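Long-range contacts in XC6422 protein (Xanthomonas campestris, PDB 2FUK), which probably works as a serine hydrolase, being a small alpha/beta-hydrolase that lacks a lid: residues V35-A40 / W215-P220; I41-L46 / F75-V80; G121-L126 / G145-S150; A128-E133 / D151-A156; Q162-E167 / L187-D192. All coordinates share one frame; numbering follows the deposited sequence.

Contact 1. Residues V35-A40 / W215-P220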
# COMPACT_ATOMS: atom_id res chain seq x y z
N VAL A 35 0.53 0.38 16.08
CA VAL A 35 0.53 -1.07 16.23
C VAL A 35 -0.76 -1.54 16.89
O VAL A 35 -1.30 -0.88 17.79
CB VAL A 35 1.72 -1.54 17.07
CG1 VAL A 35 1.56 -1.04 18.50
CG2 VAL A 35 1.84 -3.05 17.01
N GLN A 36 -1.26 -2.69 16.45
CA GLN A 36 -2.48 -3.26 16.99
C GLN A 36 -2.13 -4.53 17.76
O GLN A 36 -1.23 -5.27 17.37
CB GLN A 36 -3.44 -3.62 15.86
CG GLN A 36 -3.84 -2.44 14.99
CD GLN A 36 -4.94 -1.61 15.62
OE1 GLN A 36 -5.15 -0.45 15.23
NE2 GLN A 36 -5.65 -2.19 16.57
N PRO A 37 -2.85 -4.79 18.86
CA PRO A 37 -2.63 -5.98 19.68
C PRO A 37 -3.35 -7.14 19.02
O PRO A 37 -4.16 -7.83 19.64
CB PRO A 37 -3.25 -5.58 21.01
CG PRO A 37 -4.42 -4.75 20.59
CD PRO A 37 -3.87 -3.91 19.45
N VAL A 38 -3.05 -7.33 17.74
CA VAL A 38 -3.69 -8.36 16.94
C VAL A 38 -2.70 -9.08 16.03
O VAL A 38 -1.79 -8.46 15.49
CB VAL A 38 -4.78 -7.74 16.01
CG1 VAL A 38 -5.43 -8.83 15.16
CG2 VAL A 38 -5.83 -7.01 16.84
N THR A 39 -2.90 -10.38 15.87
CA THR A 39 -2.08 -11.19 14.97
C THR A 39 -3.11 -11.90 14.11
O THR A 39 -4.09 -12.45 14.62
CB THR A 39 -1.23 -12.25 15.71
OG1 THR A 39 -0.22 -11.61 16.49
CG2 THR A 39 -0.53 -13.16 14.69
N ALA A 40 -2.92 -11.85 12.79
CA ALA A 40 -3.84 -12.48 11.87
C ALA A 40 -3.15 -13.59 11.10
O ALA A 40 -1.96 -13.51 10.81
CB ALA A 40 -4.38 -11.45 10.89
N TRP A 215 -13.24 -2.50 13.37
CA TRP A 215 -13.04 -3.61 14.29
C TRP A 215 -11.64 -3.58 14.88
O TRP A 215 -11.28 -4.45 15.67
CB TRP A 215 -13.29 -4.95 13.59
CG TRP A 215 -14.66 -5.09 13.01
CD1 TRP A 215 -15.81 -4.47 13.44
CD2 TRP A 215 -15.05 -5.90 11.90
NE1 TRP A 215 -16.87 -4.84 12.66
CE2 TRP A 215 -16.44 -5.72 11.70
CE3 TRP A 215 -14.35 -6.77 11.04
CZ2 TRP A 215 -17.14 -6.37 10.68
CZ3 TRP A 215 -15.06 -7.42 10.03
CH2 TRP A 215 -16.43 -7.21 9.86
N LEU A 216 -10.84 -2.59 14.50
CA LEU A 216 -9.50 -2.49 15.04
C LEU A 216 -9.63 -2.16 16.53
O LEU A 216 -10.28 -1.19 16.90
CB LEU A 216 -8.72 -1.39 14.32
CG LEU A 216 -8.44 -1.68 12.85
CD1 LEU A 216 -7.77 -0.48 12.19
CD2 LEU A 216 -7.57 -2.92 12.73
N PRO A 217 -9.02 -2.99 17.39
CA PRO A 217 -9.11 -2.72 18.83
C PRO A 217 -8.45 -1.41 19.28
O PRO A 217 -8.89 -0.81 20.26
CB PRO A 217 -8.49 -3.97 19.46
CG PRO A 217 -7.55 -4.47 18.41
CD PRO A 217 -8.31 -4.26 17.13
N ALA A 218 -7.42 -0.98 18.57
CA ALA A 218 -6.72 0.27 18.90
C ALA A 218 -6.98 1.35 17.85
O ALA A 218 -7.18 1.06 16.68
CB ALA A 218 -5.23 0.01 19.05
N THR A 219 -6.94 2.61 18.29
CA THR A 219 -7.18 3.74 17.41
C THR A 219 -5.98 4.05 16.52
O THR A 219 -4.91 4.39 17.02
CB THR A 219 -7.53 4.99 18.23
OG1 THR A 219 -8.64 4.71 19.09
CG2 THR A 219 -7.86 6.16 17.31
N PRO A 220 -6.15 3.96 15.19
CA PRO A 220 -5.02 4.26 14.30
C PRO A 220 -4.50 5.68 14.48
O PRO A 220 -5.31 6.57 14.82
CB PRO A 220 -5.61 4.03 12.91
CG PRO A 220 -7.07 4.31 13.10
CD PRO A 220 -7.36 3.66 14.42
OXT PRO A 220 -3.28 5.87 14.26
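Leu216 is the first residue of the C-terminal tail to meet the 35-40 segment: its CD2 lies 4.1 Å from Gln36 CD, beside the amide end of that side chain. The same leucine also packs on Ile70 and on Trp114 of strand 112-118. Pro217 follows and lays its ring across two residues at once. Its CG presses on Val38 CG2 at 3.4 Å, tighter than usual for two carbons, while on another flank it slides past the ring of Pro37, with Pro217 CG 3.8 Å from Pro37 CG. In Val38 it is CG1 that lies anti to the backbone N (chi1 179°), which leaves CG2 to make the touch. The segments belong to the alpha/beta-hydrolase fold at two distant points of the chain: residues 215-220 form the tail beyond helix 201-212, whereas the 35-40 segment leads into the central strand 38-43. Pro37 centres an inverse gamma turn just before that strand, closed by Val38 N to Gln36 O at 2.8 Å. Ala218 comes next, its methyl turned at Gln36, with Ala218 CB 3.8 Å from Gln36 CD. A bend at chi2 (-81°) folds the Gln36 chain and brings its buried amide alongside the Ala218 backbone. The Ala218 methyl also stands 4.2 Å from Pro37 CD.

Contact 2. Residues I41-L46 / F75-V80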
# COMPACT_ATOMS: atom_id res chain seq x y z
N ILE A 41 -3.90 -14.65 10.79
CA ILE A 41 -3.37 -15.77 10.01
C ILE A 41 -4.15 -15.76 8.71
O ILE A 41 -5.38 -15.66 8.72
CB ILE A 41 -3.59 -17.12 10.72
CG1 ILE A 41 -2.87 -17.14 12.06
CG2 ILE A 41 -3.05 -18.26 9.85
CD1 ILE A 41 -3.18 -18.36 12.91
N VAL A 42 -3.44 -15.84 7.59
CA VAL A 42 -4.06 -15.84 6.27
C VAL A 42 -3.86 -17.19 5.59
O VAL A 42 -2.72 -17.62 5.40
CB VAL A 42 -3.46 -14.72 5.38
CG1 VAL A 42 -4.14 -14.71 4.02
CG2 VAL A 42 -3.60 -13.37 6.06
N CYS A 43 -4.96 -17.84 5.22
CA CYS A 43 -4.92 -19.16 4.58
C CYS A 43 -4.99 -19.08 3.06
O CYS A 43 -5.75 -18.28 2.51
CB CYS A 43 -6.06 -20.03 5.11
SG CYS A 43 -6.06 -20.28 6.91
N HIS A 44 -4.21 -19.93 2.39
CA HIS A 44 -4.14 -19.93 0.93
C HIS A 44 -5.15 -20.83 0.20
O HIS A 44 -5.81 -21.68 0.81
CB HIS A 44 -2.70 -20.29 0.50
CG HIS A 44 -2.33 -21.73 0.69
ND1 HIS A 44 -1.39 -22.14 1.61
CD2 HIS A 44 -2.76 -22.85 0.07
CE1 HIS A 44 -1.26 -23.46 1.54
NE2 HIS A 44 -2.08 -23.91 0.61
N PRO A 45 -5.29 -20.63 -1.12
CA PRO A 45 -6.22 -21.40 -1.95
C PRO A 45 -5.78 -22.83 -2.28
O PRO A 45 -4.69 -23.25 -1.89
CB PRO A 45 -6.38 -20.52 -3.19
CG PRO A 45 -5.03 -19.91 -3.32
CD PRO A 45 -4.71 -19.52 -1.89
N LEU A 46 -6.63 -23.57 -2.99
CA LEU A 46 -6.35 -24.96 -3.32
C LEU A 46 -4.91 -25.35 -3.53
O LEU A 46 -4.21 -24.84 -4.41
CB LEU A 46 -7.16 -25.43 -4.53
CG LEU A 46 -8.40 -26.26 -4.18
CD1 LEU A 46 -8.09 -27.29 -3.09
CD2 LEU A 46 -9.48 -25.32 -3.70
N PHE A 75 1.14 -19.35 5.97
CA PHE A 75 1.69 -20.69 6.09
C PHE A 75 1.18 -21.59 4.98
O PHE A 75 0.14 -21.33 4.37
CB PHE A 75 1.35 -21.29 7.47
CG PHE A 75 -0.07 -21.77 7.61
CD1 PHE A 75 -0.38 -23.12 7.42
CD2 PHE A 75 -1.09 -20.89 7.95
CE1 PHE A 75 -1.69 -23.58 7.57
CE2 PHE A 75 -2.39 -21.34 8.10
CZ PHE A 75 -2.70 -22.69 7.91
N ASN A 76 1.95 -22.64 4.71
CA ASN A 76 1.57 -23.60 3.69
C ASN A 76 0.84 -24.78 4.32
O ASN A 76 1.30 -25.35 5.30
CB ASN A 76 2.81 -24.11 2.95
CG ASN A 76 3.33 -23.13 1.94
OD1 ASN A 76 2.58 -22.32 1.40
ND2 ASN A 76 4.63 -23.19 1.65
N PHE A 77 -0.32 -25.12 3.76
CA PHE A 77 -1.08 -26.26 4.23
C PHE A 77 -0.27 -27.50 3.89
O PHE A 77 0.65 -27.44 3.06
CB PHE A 77 -2.44 -26.35 3.52
CG PHE A 77 -3.48 -25.40 4.05
CD1 PHE A 77 -3.85 -25.42 5.38
CD2 PHE A 77 -4.12 -24.50 3.19
CE1 PHE A 77 -4.85 -24.56 5.87
CE2 PHE A 77 -5.12 -23.65 3.66
CZ PHE A 77 -5.49 -23.68 5.00
N ARG A 78 -0.59 -28.62 4.52
CA ARG A 78 0.12 -29.86 4.25
C ARG A 78 0.22 -30.12 2.73
O ARG A 78 -0.70 -29.82 1.98
CB ARG A 78 -0.60 -31.03 4.93
CG ARG A 78 -2.03 -31.22 4.46
CD ARG A 78 -2.76 -32.25 5.30
NE ARG A 78 -2.76 -31.90 6.72
CZ ARG A 78 -3.18 -32.70 7.68
NH1 ARG A 78 -3.64 -33.91 7.37
NH2 ARG A 78 -3.15 -32.31 8.95
N SER A 79 1.36 -30.68 2.32
CA SER A 79 1.65 -31.02 0.92
C SER A 79 2.10 -29.86 0.03
O SER A 79 2.57 -30.09 -1.08
CB SER A 79 0.45 -31.71 0.26
OG SER A 79 -0.44 -30.78 -0.33
N VAL A 80 1.98 -28.63 0.52
CA VAL A 80 2.39 -27.47 -0.27
C VAL A 80 3.79 -26.99 0.15
O VAL A 80 4.12 -26.97 1.34
CB VAL A 80 1.38 -26.32 -0.11
CG1 VAL A 80 1.88 -25.06 -0.81
CG2 VAL A 80 0.04 -26.74 -0.69
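Two rings, His44 and Phe77, meet edge-to-face: the edge of Phe77 points at the imidazole face, with centroids 4.7 Å apart and planes at 64°. Phe77 CD2 sits over the rim of the His44 ring, 3.3 Å from His44 NE2. The histidine CG is tucked between backbone N and carbonyl carbon (chi1 73°), which swings the imidazole off strand 38-43 toward the loop after strand 71-75. There His44 ND1 donates to Phe75 O at 3.3 Å, nearly in its ring plane and onto a lone pair of the carbonyl, though the bond is bent to 146°. Val80 CG2 approaches obliquely from beyond NE2. Behind the histidine, Cys43 SG lies obliquely to both phenylalanine rings, 4.0 Å from Phe75 CE2 and 3.9 Å from Phe77 CZ. Deeper still, Ile41 CG2 touches the edge of the Phe75 ring, 3.6 Å from Phe75 CE2. In alpha/beta-hydrolases the loop after the strand equivalent to 38-43 commonly contributes to the oxyanion hole. The chemistry is mixed: sulfur and aromatic carbon meet around Cys43, Phe75 N is buried without a partner where the strands end, and the bond to Phe75 O implies that ND1 carries a proton and fixes the ring's rotation.

Contact 3. Residues G121-L126 / G145-S150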
# COMPACT_ATOMS: atom_id res chain seq x y z
N GLY A 121 -8.91 -21.47 1.23
CA GLY A 121 -8.47 -20.97 2.52
C GLY A 121 -9.60 -20.34 3.32
O GLY A 121 -9.55 -20.29 4.55
N ALA A 122 -10.61 -19.84 2.61
CA ALA A 122 -11.76 -19.24 3.28
C ALA A 122 -12.62 -20.37 3.83
O ALA A 122 -13.22 -20.24 4.90
CB ALA A 122 -12.56 -18.39 2.29
N TYR A 123 -12.68 -21.48 3.10
CA TYR A 123 -13.45 -22.63 3.56
C TYR A 123 -12.83 -23.17 4.83
O TYR A 123 -13.52 -23.41 5.81
CB TYR A 123 -13.48 -23.71 2.47
CG TYR A 123 -13.96 -25.08 2.95
CD1 TYR A 123 -15.28 -25.28 3.37
CD2 TYR A 123 -13.09 -26.16 2.97
CE1 TYR A 123 -15.72 -26.54 3.79
CE2 TYR A 123 -13.52 -27.43 3.39
CZ TYR A 123 -14.84 -27.61 3.80
OH TYR A 123 -15.27 -28.85 4.19
N VAL A 124 -11.51 -23.36 4.83
CA VAL A 124 -10.83 -23.90 6.00
C VAL A 124 -10.93 -23.00 7.23
O VAL A 124 -11.16 -23.48 8.34
CB VAL A 124 -9.33 -24.19 5.71
CG1 VAL A 124 -8.61 -24.65 6.98
CG2 VAL A 124 -9.21 -25.26 4.65
N SER A 125 -10.75 -21.69 7.04
CA SER A 125 -10.84 -20.79 8.19
C SER A 125 -12.26 -20.66 8.72
O SER A 125 -12.46 -20.54 9.92
CB SER A 125 -10.25 -19.41 7.86
OG SER A 125 -10.81 -18.84 6.70
N LEU A 126 -13.25 -20.69 7.83
CA LEU A 126 -14.64 -20.59 8.27
C LEU A 126 -15.03 -21.85 9.06
O LEU A 126 -15.64 -21.77 10.13
CB LEU A 126 -15.58 -20.42 7.06
CG LEU A 126 -17.07 -20.34 7.39
CD1 LEU A 126 -17.34 -19.18 8.33
CD2 LEU A 126 -17.87 -20.19 6.10
N GLY A 145 -21.09 -23.53 -3.00
CA GLY A 145 -21.46 -24.33 -4.14
C GLY A 145 -20.54 -25.52 -4.36
O GLY A 145 -20.91 -26.46 -5.07
N ARG A 146 -19.35 -25.51 -3.76
CA ARG A 146 -18.41 -26.62 -3.93
C ARG A 146 -18.02 -27.30 -2.60
O ARG A 146 -17.74 -28.50 -2.58
CB ARG A 146 -17.15 -26.12 -4.65
CG ARG A 146 -16.39 -27.21 -5.42
CD ARG A 146 -17.29 -27.85 -6.49
NE ARG A 146 -17.78 -26.85 -7.44
CZ ARG A 146 -18.68 -27.09 -8.39
NH1 ARG A 146 -19.20 -28.31 -8.52
NH2 ARG A 146 -19.05 -26.11 -9.20
N TRP A 147 -18.02 -26.53 -1.51
CA TRP A 147 -17.68 -27.05 -0.19
C TRP A 147 -18.87 -26.90 0.76
O TRP A 147 -19.77 -26.09 0.52
CB TRP A 147 -16.47 -26.31 0.39
CG TRP A 147 -15.21 -26.45 -0.41
CD1 TRP A 147 -14.69 -25.53 -1.28
CD2 TRP A 147 -14.32 -27.56 -0.42
NE1 TRP A 147 -13.52 -26.00 -1.83
CE2 TRP A 147 -13.27 -27.25 -1.32
CE3 TRP A 147 -14.30 -28.80 0.24
CZ2 TRP A 147 -12.21 -28.13 -1.57
CZ3 TRP A 147 -13.24 -29.68 -0.01
CH2 TRP A 147 -12.21 -29.33 -0.90
N ASP A 148 -18.86 -27.66 1.85
CA ASP A 148 -19.96 -27.60 2.81
C ASP A 148 -19.74 -26.56 3.91
O ASP A 148 -18.81 -26.68 4.71
CB ASP A 148 -20.17 -28.97 3.44
CG ASP A 148 -21.17 -28.94 4.56
OD1 ASP A 148 -22.27 -28.38 4.34
OD2 ASP A 148 -20.87 -29.48 5.65
N PHE A 149 -20.62 -25.56 3.95
CA PHE A 149 -20.56 -24.48 4.94
C PHE A 149 -21.61 -24.62 6.03
O PHE A 149 -21.86 -23.67 6.78
CB PHE A 149 -20.76 -23.11 4.26
CG PHE A 149 -19.67 -22.72 3.30
CD1 PHE A 149 -19.88 -21.69 2.39
CD2 PHE A 149 -18.44 -23.38 3.29
CE1 PHE A 149 -18.88 -21.32 1.48
CE2 PHE A 149 -17.44 -23.02 2.38
CZ PHE A 149 -17.66 -21.99 1.47
N SER A 150 -22.24 -25.78 6.11
CA SER A 150 -23.27 -25.99 7.12
C SER A 150 -22.68 -26.17 8.52
O SER A 150 -21.55 -26.63 8.68
CB SER A 150 -24.15 -27.20 6.76
OG SER A 150 -23.38 -28.37 6.60
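Tyr123 and Trp147 are brought ring to ring by different choices of chi1. The tyrosine CG extends anti to the backbone N (166°), sending its ring out from helix 120-132, while the tryptophan CG lies beside its own N (-62°) and lays the indole against it. The tyrosine ring and the five-membered ring of Trp147 stack face-to-face, 4.4 Å between centroids and 21° between planes. Trp147 CB completes the cover as a CH-pi donor, 3.6 Å from the Tyr123 ring centroid. Phe149 joins this aromatic cluster differently: rim to rim, with Phe149 CE2 3.3 Å from Tyr123 CD1. One face of its ring is met by Leu126, whose CD2 is 4.2 Å from Phe149 CG. Asp148 O sits in the plane of the tyrosine ring at its edge, 3.2 Å from Tyr123 CE1, and also accepts from Arg127 NH1. The loop is stiffened by an Asx turn, Ser150 N to Asp148 OD1 at 3.1 Å. Helix 120-132 follows the probable nucleophile elbow. The aromatic side chains join the long loop between strands 136-140 and 158-163 to its flank; Leu126 continues onto Leu137 of strand 136-140, and Phe149 meets Trp177 of helix 171-178.

Contact 4. Residues A128-E133 / D151-A156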
# COMPACT_ATOMS: atom_id res chain seq x y z
N ALA A 128 -13.05 -23.73 10.63
CA ALA A 128 -12.28 -23.75 11.87
C ALA A 128 -12.67 -22.66 12.85
O ALA A 128 -12.19 -22.63 13.98
CB ALA A 128 -10.79 -23.67 11.55
N ALA A 129 -13.56 -21.76 12.44
CA ALA A 129 -13.97 -20.65 13.30
C ALA A 129 -14.55 -21.08 14.64
O ALA A 129 -14.20 -20.50 15.67
CB ALA A 129 -14.96 -19.76 12.56
N ALA A 130 -15.42 -22.08 14.64
CA ALA A 130 -16.03 -22.54 15.89
C ALA A 130 -14.98 -22.94 16.91
O ALA A 130 -15.04 -22.54 18.07
CB ALA A 130 -16.95 -23.72 15.63
N ALA A 131 -14.01 -23.73 16.48
CA ALA A 131 -12.96 -24.19 17.38
C ALA A 131 -11.92 -23.13 17.76
O ALA A 131 -11.46 -23.10 18.90
CB ALA A 131 -12.25 -25.40 16.76
N LEU A 132 -11.57 -22.25 16.83
CA LEU A 132 -10.55 -21.24 17.09
C LEU A 132 -11.02 -19.89 17.64
O LEU A 132 -10.20 -19.09 18.09
CB LEU A 132 -9.72 -21.04 15.83
CG LEU A 132 -9.05 -22.32 15.32
CD1 LEU A 132 -8.24 -22.01 14.06
CD2 LEU A 132 -8.17 -22.92 16.41
N GLU A 133 -12.33 -19.65 17.60
CA GLU A 133 -12.93 -18.42 18.11
C GLU A 133 -12.17 -17.12 17.81
O GLU A 133 -11.75 -16.40 18.73
CB GLU A 133 -13.14 -18.55 19.62
CG GLU A 133 -13.94 -19.77 20.04
CD GLU A 133 -14.27 -19.78 21.52
OE1 GLU A 133 -14.50 -20.89 22.07
OE2 GLU A 133 -14.31 -18.69 22.13
N ASP A 151 -23.44 -25.77 9.52
CA ASP A 151 -23.00 -25.89 10.91
C ASP A 151 -21.65 -25.21 11.18
O ASP A 151 -20.77 -25.80 11.82
CB ASP A 151 -22.95 -27.36 11.32
CG ASP A 151 -22.94 -27.55 12.84
OD1 ASP A 151 -22.94 -28.71 13.31
OD2 ASP A 151 -22.94 -26.53 13.56
N VAL A 152 -21.49 -23.99 10.68
CA VAL A 152 -20.28 -23.22 10.93
C VAL A 152 -20.66 -22.13 11.92
O VAL A 152 -21.83 -21.71 11.96
CB VAL A 152 -19.73 -22.58 9.63
CG1 VAL A 152 -18.64 -21.59 9.96
CG2 VAL A 152 -19.18 -23.65 8.71
N GLN A 153 -19.70 -21.67 12.71
CA GLN A 153 -19.97 -20.63 13.70
C GLN A 153 -18.96 -19.49 13.65
O GLN A 153 -18.09 -19.36 14.52
CB GLN A 153 -20.02 -21.25 15.09
CG GLN A 153 -21.22 -22.18 15.27
CD GLN A 153 -21.07 -23.13 16.44
OE1 GLN A 153 -21.93 -24.00 16.65
NE2 GLN A 153 -19.98 -23.00 17.19
N PRO A 154 -19.08 -18.63 12.63
CA PRO A 154 -18.17 -17.49 12.48
C PRO A 154 -18.40 -16.47 13.58
O PRO A 154 -19.43 -16.47 14.25
CB PRO A 154 -18.54 -16.95 11.11
CG PRO A 154 -20.00 -17.20 11.04
CD PRO A 154 -20.10 -18.61 11.57
N PRO A 155 -17.42 -15.58 13.79
CA PRO A 155 -17.56 -14.55 14.82
C PRO A 155 -18.54 -13.50 14.31
O PRO A 155 -18.86 -13.46 13.12
CB PRO A 155 -16.15 -14.01 14.96
CG PRO A 155 -15.61 -14.14 13.56
CD PRO A 155 -16.10 -15.50 13.13
N ALA A 156 -19.00 -12.65 15.22
CA ALA A 156 -19.93 -11.58 14.87
C ALA A 156 -19.32 -10.65 13.84
O ALA A 156 -20.01 -10.16 12.95
CB ALA A 156 -20.32 -10.80 16.11
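Ala129 and Ala130, near the end of helix 120-132, receive the chain of Gln153 to Pro155 as it runs toward strand 158-163. In the alpha/beta-hydrolase fold this helix is the one that follows the nucleophile strand, and the contact joins its last turns to the loop that leads from strand 136-140 to the next strand of the sheet. The apolar part is small. The Ala129 methyl is turned at the loop and sits 3.9 Å from Pro154 CA, with Pro155 CD a looser 4.4 Å from Ala129 CB. The two prolines reach onward to Leu137 of strand 136-140, and Pro154 also to Leu126 one turn back, so the loop is wedged between helix and sheet. No hydrogen bond crosses the contact; within the helix end, Leu132 N bonds Ala128 O at 2.9 Å and Glu133 N bonds Ala129 O at 2.8 Å, and Leu132 O also accepts from Arg105 NH2. Glu133 then leaves the helix with positive phi (41°). With only methyls on the helix side, the backbones lie close, Ala130 CA 4.9 Å from Gln153 CA. The remaining contacts are of methyls against polar groups. Ala129 CB lies 3.7 Å from Gln153 O. The glutamine chain, extended beyond CG (chi2 161°), runs alongside the surface of the helix until Gln153 NE2 rests 3.5 Å from Ala130 CB.

Contact 5. Residues Q162-E167 / L187-D192; sequences QGDADE and LVRMPD
Arg189 grips Asp164 side-on through a salt bridge in which two nitrogens share one oxygen. Arg189 NE gives the straighter bond to Asp164 OD1, 2.8 Å at 162°, on the syn lone pair; Arg189 NH2 reaches the same OD1 at 3.2 Å, tilted out of the carboxylate plane. OD1 lies in the guanidinium plane, yet the two flat groups are turned 68° against each other, so Asp164 OD2 receives only a weak bond from NH2 and is held instead by Tyr175 OH of helix 171-178. The bend at chi3 of Arg189 (54°) turns NE and NH2 toward the aspartate. Beneath this pair the backbones form a parallel ladder. Gln162 N donates to Val188 O at 2.9 Å, Met190 N to Gln162 O at 2.9 Å and Asp164 N to Met190 O at 2.8 Å, all nearly straight at the hydrogen. Gln162 and Arg189 point to the sheet face covered by helix 171-178. Met190 points to the other, where it meets Phe197 of a loop and Asp203 of helix 201-212. Past the strand ends, Ala165 CB packs on the turn at Asp192, 3.8 Å from Asp192 C. These are the edge strand 186-190 and its parallel neighbour 158-163, joined through helix 171-178 as a beta-alpha-beta unit. The loop beyond strand 158-163 carries Asp166, whose OD2 bonds His195 ND1, consistent with the acid of the Ser-His-Asp catalytic triad of alpha/beta-hydrolases.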
# COMPACT_ATOMS: atom_id res chain seq x y z
N GLN A 162 -16.24 -10.61 -2.49
CA GLN A 162 -16.45 -11.46 -3.65
C GLN A 162 -16.35 -10.74 -4.99
O GLN A 162 -16.97 -9.70 -5.19
CB GLN A 162 -17.83 -12.12 -3.54
CG GLN A 162 -18.22 -12.95 -4.75
CD GLN A 162 -17.35 -14.18 -4.90
OE1 GLN A 162 -16.88 -14.51 -5.99
NE2 GLN A 162 -17.13 -14.87 -3.80
N GLY A 163 -15.57 -11.31 -5.91
CA GLY A 163 -15.47 -10.72 -7.23
C GLY A 163 -16.74 -11.10 -7.98
O GLY A 163 -17.11 -12.27 -8.01
N ASP A 164 -17.41 -10.12 -8.58
CA ASP A 164 -18.64 -10.42 -9.29
C ASP A 164 -18.50 -11.00 -10.69
O ASP A 164 -19.50 -11.23 -11.37
CB ASP A 164 -19.53 -9.17 -9.33
CG ASP A 164 -20.69 -9.28 -8.37
OD1 ASP A 164 -21.08 -8.25 -7.80
OD2 ASP A 164 -21.24 -10.40 -8.20
N ALA A 165 -17.27 -11.23 -11.12
CA ALA A 165 -17.00 -11.84 -12.42
C ALA A 165 -16.11 -13.07 -12.20
O ALA A 165 -15.32 -13.45 -13.06
CB ALA A 165 -16.30 -10.83 -13.34
N ASP A 166 -16.27 -13.67 -11.03
CA ASP A 166 -15.52 -14.87 -10.63
C ASP A 166 -15.97 -16.05 -11.51
O ASP A 166 -17.15 -16.37 -11.55
CB ASP A 166 -15.81 -15.17 -9.15
CG ASP A 166 -14.82 -16.14 -8.54
OD1 ASP A 166 -14.34 -17.13 -9.13
OD2 ASP A 166 -14.51 -15.84 -7.36
N GLU A 167 -15.02 -16.68 -12.19
CA GLU A 167 -15.30 -17.80 -13.10
C GLU A 167 -15.20 -19.16 -12.40
O GLU A 167 -15.71 -20.16 -12.90
CB GLU A 167 -14.30 -17.79 -14.26
CG GLU A 167 -14.41 -18.95 -15.25
CD GLU A 167 -15.61 -18.83 -16.15
OE1 GLU A 167 -16.14 -17.70 -16.27
OE2 GLU A 167 -16.02 -19.86 -16.76
N LEU A 187 -20.61 -7.57 3.38
CA LEU A 187 -20.30 -8.09 2.06
C LEU A 187 -19.87 -7.00 1.09
O LEU A 187 -20.51 -5.97 0.97
CB LEU A 187 -21.53 -8.81 1.48
CG LEU A 187 -21.43 -9.25 0.01
CD1 LEU A 187 -20.31 -10.27 -0.14
CD2 LEU A 187 -22.75 -9.83 -0.45
N VAL A 188 -18.76 -7.23 0.40
CA VAL A 188 -18.29 -6.28 -0.60
C VAL A 188 -18.25 -7.02 -1.92
O VAL A 188 -17.52 -7.99 -2.08
CB VAL A 188 -16.88 -5.74 -0.28
CG1 VAL A 188 -16.36 -4.92 -1.46
CG2 VAL A 188 -16.92 -4.88 0.96
N ARG A 189 -19.10 -6.59 -2.85
CA ARG A 189 -19.16 -7.18 -4.17
C ARG A 189 -18.33 -6.27 -5.07
O ARG A 189 -18.60 -5.08 -5.20
CB ARG A 189 -20.61 -7.25 -4.66
CG ARG A 189 -21.44 -8.25 -3.89
CD ARG A 189 -22.90 -8.26 -4.34
NE ARG A 189 -23.03 -8.46 -5.77
CZ ARG A 189 -24.18 -8.74 -6.38
NH1 ARG A 189 -25.30 -8.85 -5.68
NH2 ARG A 189 -24.21 -8.90 -7.70
N MET A 190 -17.29 -6.84 -5.68
CA MET A 190 -16.41 -6.08 -6.54
C MET A 190 -16.79 -6.33 -8.00
O MET A 190 -16.67 -7.44 -8.51
CB MET A 190 -14.95 -6.47 -6.26
CG MET A 190 -14.51 -6.13 -4.83
SD MET A 190 -12.78 -6.53 -4.48
CE MET A 190 -12.04 -5.70 -5.91
N PRO A 191 -17.28 -5.29 -8.68
CA PRO A 191 -17.67 -5.45 -10.08
C PRO A 191 -16.53 -5.81 -11.02
O PRO A 191 -15.39 -5.39 -10.81
CB PRO A 191 -18.31 -4.11 -10.41
CG PRO A 191 -17.56 -3.16 -9.56
CD PRO A 191 -17.47 -3.90 -8.24
N ASP A 192 -16.86 -6.58 -12.05
CA ASP A 192 -15.93 -7.01 -13.09
C ASP A 192 -14.61 -7.53 -12.55
O ASP A 192 -13.55 -7.35 -13.16
CB ASP A 192 -15.67 -5.86 -14.06
CG ASP A 192 -16.96 -5.25 -14.60
OD1 ASP A 192 -17.90 -6.01 -14.95
OD2 ASP A 192 -17.04 -4.01 -14.68

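Contacts 1 and 2 share strand 38-43 but lie on opposite sides of the chain's centre, their own centres 24 Å apart: one at the end where the strand begins, the other where it ends near the probable nucleophile elbow. There contact 2 touches contact 3, Cys43 CB meeting Gly121 O at 3.5 Å. Contacts 3 and 4, centres 12 Å apart, are successive stations of one loop along helix 120-132, and meet where Leu126 CD1 lies 3.8 Å from Pro154 CB. Contact 5, its centre 18 Å from that of contact 3, holds Asp166, the probable triad acid to Ser119 and His195; Trp147 of contact 3 lies near this triad without touching it.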